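Local coordinates for protein MAU2 chromatid cohesion factor homolog (Saccharomyces cerevisiae, PDB 4XDN) that forms a complex with SCC2 that is required for loading cohesin onto chromosomes, and so takes part in sister chromatid cohesion, at residues L142-S146 with K147-K151; N158-V161 with Q162-N166. All blocks are in the same frame, centred on the assembly; numbering follows the deposited sequence.

Interaction 1: residues L142-S146 with K147-K151; sequences LMRDS and KFHYK
Ser146 OG is approached by two partners: a water 2.9 Å from Ser146 OG, and His149 ND1, which lies 3.3 Å from the same hydroxyl in a weak hydrogen bond. Ser146 stands at the N-cap position of helix 147-165, and the water also takes a weak bond from Phe148 N, so the serine hydroxyl reaches the first turn through it. The backbone carbonyl of Ser146 starts the helical ladder, accepting a hydrogen bond from Tyr150 N, 2.9 Å from Ser146 O.

With CG anti to its carbonyl carbon (chi1 -69°), His149 holds its ring out beside the serine, OG near the ring plane. Arg144 lies flat over one face: the planes differ by 22°, the centres are 4.3 Å apart, and NE sits above the middle of the ring. Arg144 CD adds a CH-pi contact, 3.8 Å from the His149 centroid. On the opposite face Phe148 CD2 points at the middle of the imidazole, the phenyl ring coming edge-on.

Asp145 leaves the preceding helix with positive phi (55°), and the chain turns there. Its OD1 accepts the Tyr150 hydroxyl at 2.9 Å (OH to OD1) through the anti lone pair, the carboxylate standing almost perpendicular to the ring. Leu142 CD2 packs near Tyr150 CE1 at 4.2 Å.

The whole forms the two-residue turn of an alpha-alpha hairpin, joining helix 126-144 to helix 147-165. Arg144 carries on to salt bridges with Asp103 and Glu106 on helix 102-119, while Tyr150 rests on Leu186 and Lys189 of helix 170-189, so helices from earlier and later in the chain flank the turn.

Interaction 2: residues N158-V161 with Q162-N166; sequences NELV and QYMVN
Leu160 CG meets the sulfur of Met164 at 3.6 Å (CG to SD), one turn further along the helix. Its two methyls, CD1 and CD2, each lie slightly farther from that sulfur, so the thioether sits against the branch point of the leucine. Leu160 CG stands anti to the backbone N (chi1 -173°), which swings a side chain that starts off away from the following turn back to its neighbours there. CD1 also comes within 4.1 Å of Tyr163 CD2. Met164 CG and SD both pass close to the carbonyl oxygen of Leu160, CG at 3.2 Å from Leu160 O.

A second i to i+4 pair runs beside the first: Val161 CG1 faces Val165 CG1 at 4.1 Å, and both methyls of Val165 also lie against Val161 O.

Underneath is the regular alpha-helical ladder of the last turns of helix 147-165. Gln162 N binds Asn158 O at 3.0 Å with a fairly straight N-H of 164°, and Val165 N binds Val161 O at 3.0 Å just as directly. Tyr163 N and Met164 N are less straight. Each is shared: besides its i-4 acceptor it makes a weak bond to the oxygen three residues back, Leu160 O and Val161 O respectively.

At the far end Asn166 folds its side-chain amide back onto the helix, ND2 giving a hydrogen bond to Gln162 O at 2.7 Å. Outside these turns Leu160 lies on Glu133 and Leu137 of helix 126-144 and on Phe179 of helix 170-189, Val161 on Phe179 and Gln180, and Met164 on Met130 of helix 126-144 and on Trp175 of helix 170-189, while Gln173 NE2 bonds Val165 O.

Both interactions belong to helix 147-165: residues 142-151 make the turn of the hairpin, where it starts, and residues 158-166 cover its last turns and run on to Asn166, the centres about 21 Å apart. Each is a surface contact with a single buried residue, Tyr150 in interaction 1 and Met164 in interaction 2. Interaction 1 joins helix 126-144 to helix 147-165 and reaches helix 102-119 through Arg144; interaction 2 packs on both helix 126-144 and helix 170-189. At the start, side-chain hydrogen bonds, a water and a stacked arginine do the work. At the end, uninterrupted backbone bonding carries apolar pairs one turn apart, and a side-chain amide is the polar addition.

Interaction 1: residues L142-S146 with K147-K151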
loop_
_atom_site.group_PDB
_atom_site.type_symbol
_atom_site.label_atom_id
_atom_site.label_comp_id
_atom_site.label_asym_id
_atom_site.label_seq_id
_atom_site.Cartn_x
_atom_site.Cartn_y
_atom_site.Cartn_z
ATOM N N LEU A 142 -0.873 2.660 -19.188
ATOM C CA LEU A 142 -0.766 2.991 -17.769
ATOM C C LEU A 142 -1.204 4.424 -17.489
ATOM O O LEU A 142 -1.880 4.685 -16.494
ATOM C CB LEU A 142 0.667 2.782 -17.274
ATOM C CG LEU A 142 1.089 1.331 -17.022
ATOM C CD1 LEU A 142 2.575 1.263 -16.710
ATOM C CD2 LEU A 142 0.278 0.702 -15.893
ATOM N N MET A 143 -0.820 5.349 -18.363
ATOM C CA MET A 143 -1.215 6.746 -18.215
ATOM C C MET A 143 -2.704 6.914 -18.482
ATOM O O MET A 143 -3.386 7.666 -17.784
ATOM C CB MET A 143 -0.414 7.646 -19.157
ATOM C CG MET A 143 0.895 8.176 -18.581
ATOM S SD MET A 143 0.755 9.081 -17.027
ATOM C CE MET A 143 -0.785 9.958 -17.259
ATOM N N ARG A 144 -3.201 6.221 -19.502
ATOM C CA ARG A 144 -4.632 6.183 -19.785
ATOM C C ARG A 144 -5.407 5.728 -18.555
ATOM O O ARG A 144 -6.390 6.351 -18.158
ATOM C CB ARG A 144 -4.932 5.239 -20.951
ATOM C CG ARG A 144 -4.683 5.817 -22.333
ATOM C CD ARG A 144 -5.042 4.790 -23.397
ATOM N NE ARG A 144 -5.528 5.404 -24.634
ATOM C CZ ARG A 144 -4.819 5.536 -25.753
ATOM N NH1 ARG A 144 -3.567 5.098 -25.828
ATOM N NH2 ARG A 144 -5.370 6.109 -26.814
ATOM N N ASP A 145 -4.941 4.632 -17.963
ATOM C CA ASP A 145 -5.604 4.008 -16.825
ATOM C C ASP A 145 -7.064 3.698 -17.149
ATOM O O ASP A 145 -7.964 3.978 -16.357
ATOM C CB ASP A 145 -5.502 4.907 -15.590
ATOM C CG ASP A 145 -5.656 4.137 -14.293
ATOM O OD1 ASP A 145 -5.192 2.978 -14.223
ATOM O OD2 ASP A 145 -6.239 4.694 -13.341
ATOM N N SER A 146 -7.278 3.115 -18.325
ATOM C CA SER A 146 -8.608 2.752 -18.803
ATOM C C SER A 146 -8.707 1.242 -18.992
ATOM O O SER A 146 -7.836 0.634 -19.612
ATOM C CB SER A 146 -8.917 3.472 -20.118
ATOM O OG SER A 146 -10.112 2.984 -20.705
ATOM N N LYS A 147 -9.767 0.642 -18.460
ATOM C CA LYS A 147 -9.943 -0.805 -18.538
ATOM C C LYS A 147 -10.022 -1.272 -19.987
ATOM O O LYS A 147 -9.428 -2.286 -20.355
ATOM C CB LYS A 147 -11.200 -1.242 -17.782
ATOM C CG LYS A 147 -11.510 -2.726 -17.932
ATOM C CD LYS A 147 -12.498 -3.222 -16.888
ATOM C CE LYS A 147 -13.857 -2.556 -17.028
ATOM N NZ LYS A 147 -14.969 -3.512 -16.758
ATOM N N PHE A 148 -10.757 -0.521 -20.801
ATOM C CA PHE A 148 -10.920 -0.836 -22.216
ATOM C C PHE A 148 -9.577 -0.935 -22.933
ATOM O O PHE A 148 -9.331 -1.881 -23.680
ATOM C CB PHE A 148 -11.795 0.225 -22.889
ATOM C CG PHE A 148 -11.967 0.023 -24.366
ATOM C CD1 PHE A 148 -12.886 -0.892 -24.853
ATOM C CD2 PHE A 148 -11.217 0.759 -25.269
ATOM C CE1 PHE A 148 -13.049 -1.074 -26.214
ATOM C CE2 PHE A 148 -11.376 0.581 -26.631
ATOM C CZ PHE A 148 -12.292 -0.336 -27.104
ATOM N N HIS A 149 -8.708 0.042 -22.697
ATOM C CA HIS A 149 -7.408 0.085 -23.355
ATOM C C HIS A 149 -6.417 -0.890 -22.725
ATOM O O HIS A 149 -5.474 -1.332 -23.379
ATOM C CB HIS A 149 -6.848 1.508 -23.319
ATOM C CG HIS A 149 -7.609 2.473 -24.175
ATOM N ND1 HIS A 149 -8.628 3.261 -23.684
ATOM C CD2 HIS A 149 -7.511 2.765 -25.494
ATOM C CE1 HIS A 149 -9.119 4.002 -24.661
ATOM N NE2 HIS A 149 -8.459 3.719 -25.770
ATOM N N TYR A 150 -6.632 -1.226 -21.457
ATOM C CA TYR A 150 -5.808 -2.232 -20.794
ATOM C C TYR A 150 -6.012 -3.601 -21.437
ATOM O O TYR A 150 -5.065 -4.374 -21.578
ATOM C CB TYR A 150 -6.136 -2.310 -19.301
ATOM C CG TYR A 150 -5.425 -1.294 -18.428
ATOM C CD1 TYR A 150 -4.078 -1.006 -18.605
ATOM C CD2 TYR A 150 -6.105 -0.635 -17.412
ATOM C CE1 TYR A 150 -3.430 -0.083 -17.802
ATOM C CE2 TYR A 150 -5.468 0.284 -16.604
ATOM C CZ TYR A 150 -4.132 0.558 -16.802
ATOM O OH TYR A 150 -3.500 1.475 -15.995
ATOM N N LYS A 151 -7.249 -3.895 -21.824
ATOM C CA LYS A 151 -7.571 -5.176 -22.448
ATOM C C LYS A 151 -6.953 -5.278 -23.840
ATOM O O LYS A 151 -6.445 -6.330 -24.228
ATOM C CB LYS A 151 -9.088 -5.368 -22.527
ATOM C CG LYS A 151 -9.747 -5.567 -21.172
ATOM C CD LYS A 151 -11.256 -5.694 -21.288
ATOM C CE LYS A 151 -11.899 -5.908 -19.926
ATOM N NZ LYS A 151 -13.385 -5.998 -20.010
HETATM O O HOH W 1 -12.549 1.944 -19.481
#

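Interaction 2: residues N158-V161 with Q162-N166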
loop_
_atom_site.group_PDB
_atom_site.type_symbol
_atom_site.label_atom_id
_atom_site.label_comp_id
_atom_site.label_asym_id
_atom_site.label_seq_id
_atom_site.Cartn_x
_atom_site.Cartn_y
_atom_site.Cartn_z
ATOM N N ASN A 158 0.418 -10.016 -25.334
ATOM C CA ASN A 158 0.561 -11.468 -25.379
ATOM C C ASN A 158 0.870 -11.942 -26.794
ATOM O O ASN A 158 1.650 -12.874 -26.987
ATOM C CB ASN A 158 -0.707 -12.156 -24.862
ATOM C CG ASN A 158 -0.908 -11.971 -23.371
ATOM O OD1 ASN A 158 0.047 -11.764 -22.624
ATOM N ND2 ASN A 158 -2.156 -12.046 -22.929
ATOM N N GLU A 159 0.258 -11.294 -27.778
ATOM C CA GLU A 159 0.511 -11.609 -29.178
ATOM C C GLU A 159 1.971 -11.338 -29.521
ATOM O O GLU A 159 2.617 -12.121 -30.216
ATOM C CB GLU A 159 -0.408 -10.791 -30.086
ATOM C CG GLU A 159 -0.303 -11.145 -31.561
ATOM C CD GLU A 159 -1.060 -10.176 -32.449
ATOM O OE1 GLU A 159 -1.923 -9.438 -31.927
ATOM O OE2 GLU A 159 -0.786 -10.148 -33.667
ATOM N N LEU A 160 2.485 -10.221 -29.016
ATOM C CA LEU A 160 3.863 -9.822 -29.265
ATOM C C LEU A 160 4.848 -10.817 -28.652
ATOM O O LEU A 160 5.813 -11.226 -29.300
ATOM C CB LEU A 160 4.111 -8.419 -28.704
ATOM C CG LEU A 160 5.466 -7.784 -29.019
ATOM C CD1 LEU A 160 5.570 -7.425 -30.492
ATOM C CD2 LEU A 160 5.702 -6.556 -28.148
ATOM N N VAL A 161 4.596 -11.204 -27.404
ATOM C CA VAL A 161 5.456 -12.147 -26.692
ATOM C C VAL A 161 5.496 -13.494 -27.403
ATOM O O VAL A 161 6.563 -14.081 -27.572
ATOM C CB VAL A 161 4.979 -12.351 -25.230
ATOM C CG1 VAL A 161 5.709 -13.521 -24.565
ATOM C CG2 VAL A 161 5.188 -11.077 -24.424
ATOM N N GLN A 162 4.327 -13.978 -27.808
ATOM C CA GLN A 162 4.218 -15.248 -28.517
ATOM C C GLN A 162 5.074 -15.242 -29.776
ATOM O O GLN A 162 5.712 -16.240 -30.113
ATOM C CB GLN A 162 2.755 -15.530 -28.874
ATOM C CG GLN A 162 2.531 -16.748 -29.769
ATOM C CD GLN A 162 2.870 -18.057 -29.082
ATOM O OE1 GLN A 162 4.030 -18.468 -29.027
ATOM N NE2 GLN A 162 1.849 -18.723 -28.558
ATOM N N TYR A 163 5.082 -14.111 -30.471
ATOM C CA TYR A 163 5.817 -13.992 -31.722
ATOM C C TYR A 163 7.321 -13.970 -31.470
ATOM O O TYR A 163 8.094 -14.544 -32.233
ATOM C CB TYR A 163 5.368 -12.734 -32.480
ATOM C CG TYR A 163 6.487 -11.917 -33.087
ATOM C CD1 TYR A 163 7.161 -12.350 -34.220
ATOM C CD2 TYR A 163 6.852 -10.697 -32.536
ATOM C CE1 TYR A 163 8.180 -11.598 -34.776
ATOM C CE2 TYR A 163 7.869 -9.939 -33.083
ATOM C CZ TYR A 163 8.529 -10.393 -34.204
ATOM O OH TYR A 163 9.538 -9.636 -34.749
ATOM N N MET A 164 7.732 -13.331 -30.382
ATOM C CA MET A 164 9.152 -13.129 -30.114
ATOM C C MET A 164 9.842 -14.350 -29.516
ATOM O O MET A 164 11.015 -14.597 -29.802
ATOM C CB MET A 164 9.334 -11.935 -29.187
ATOM C CG MET A 164 8.945 -10.628 -29.838
ATOM S SD MET A 164 8.764 -9.280 -28.669
ATOM C CE MET A 164 10.331 -9.372 -27.838
ATOM N N VAL A 165 9.134 -15.110 -28.686
ATOM C CA VAL A 165 9.717 -16.320 -28.117
ATOM C C VAL A 165 10.035 -17.332 -29.217
ATOM O O VAL A 165 10.866 -18.218 -29.022
ATOM C CB VAL A 165 8.791 -16.983 -27.069
ATOM C CG1 VAL A 165 8.633 -16.079 -25.856
ATOM C CG2 VAL A 165 7.434 -17.334 -27.675
ATOM N N ASN A 166 9.384 -17.192 -30.369
ATOM C CA ASN A 166 9.632 -18.084 -31.504
ATOM C C ASN A 166 10.909 -17.730 -32.263
ATOM O O ASN A 166 11.327 -18.464 -33.158
ATOM C CB ASN A 166 8.445 -18.069 -32.467
ATOM C CG ASN A 166 7.338 -19.014 -32.042
ATOM O OD1 ASN A 166 7.476 -20.234 -32.148
ATOM N ND2 ASN A 166 6.232 -18.458 -31.567
#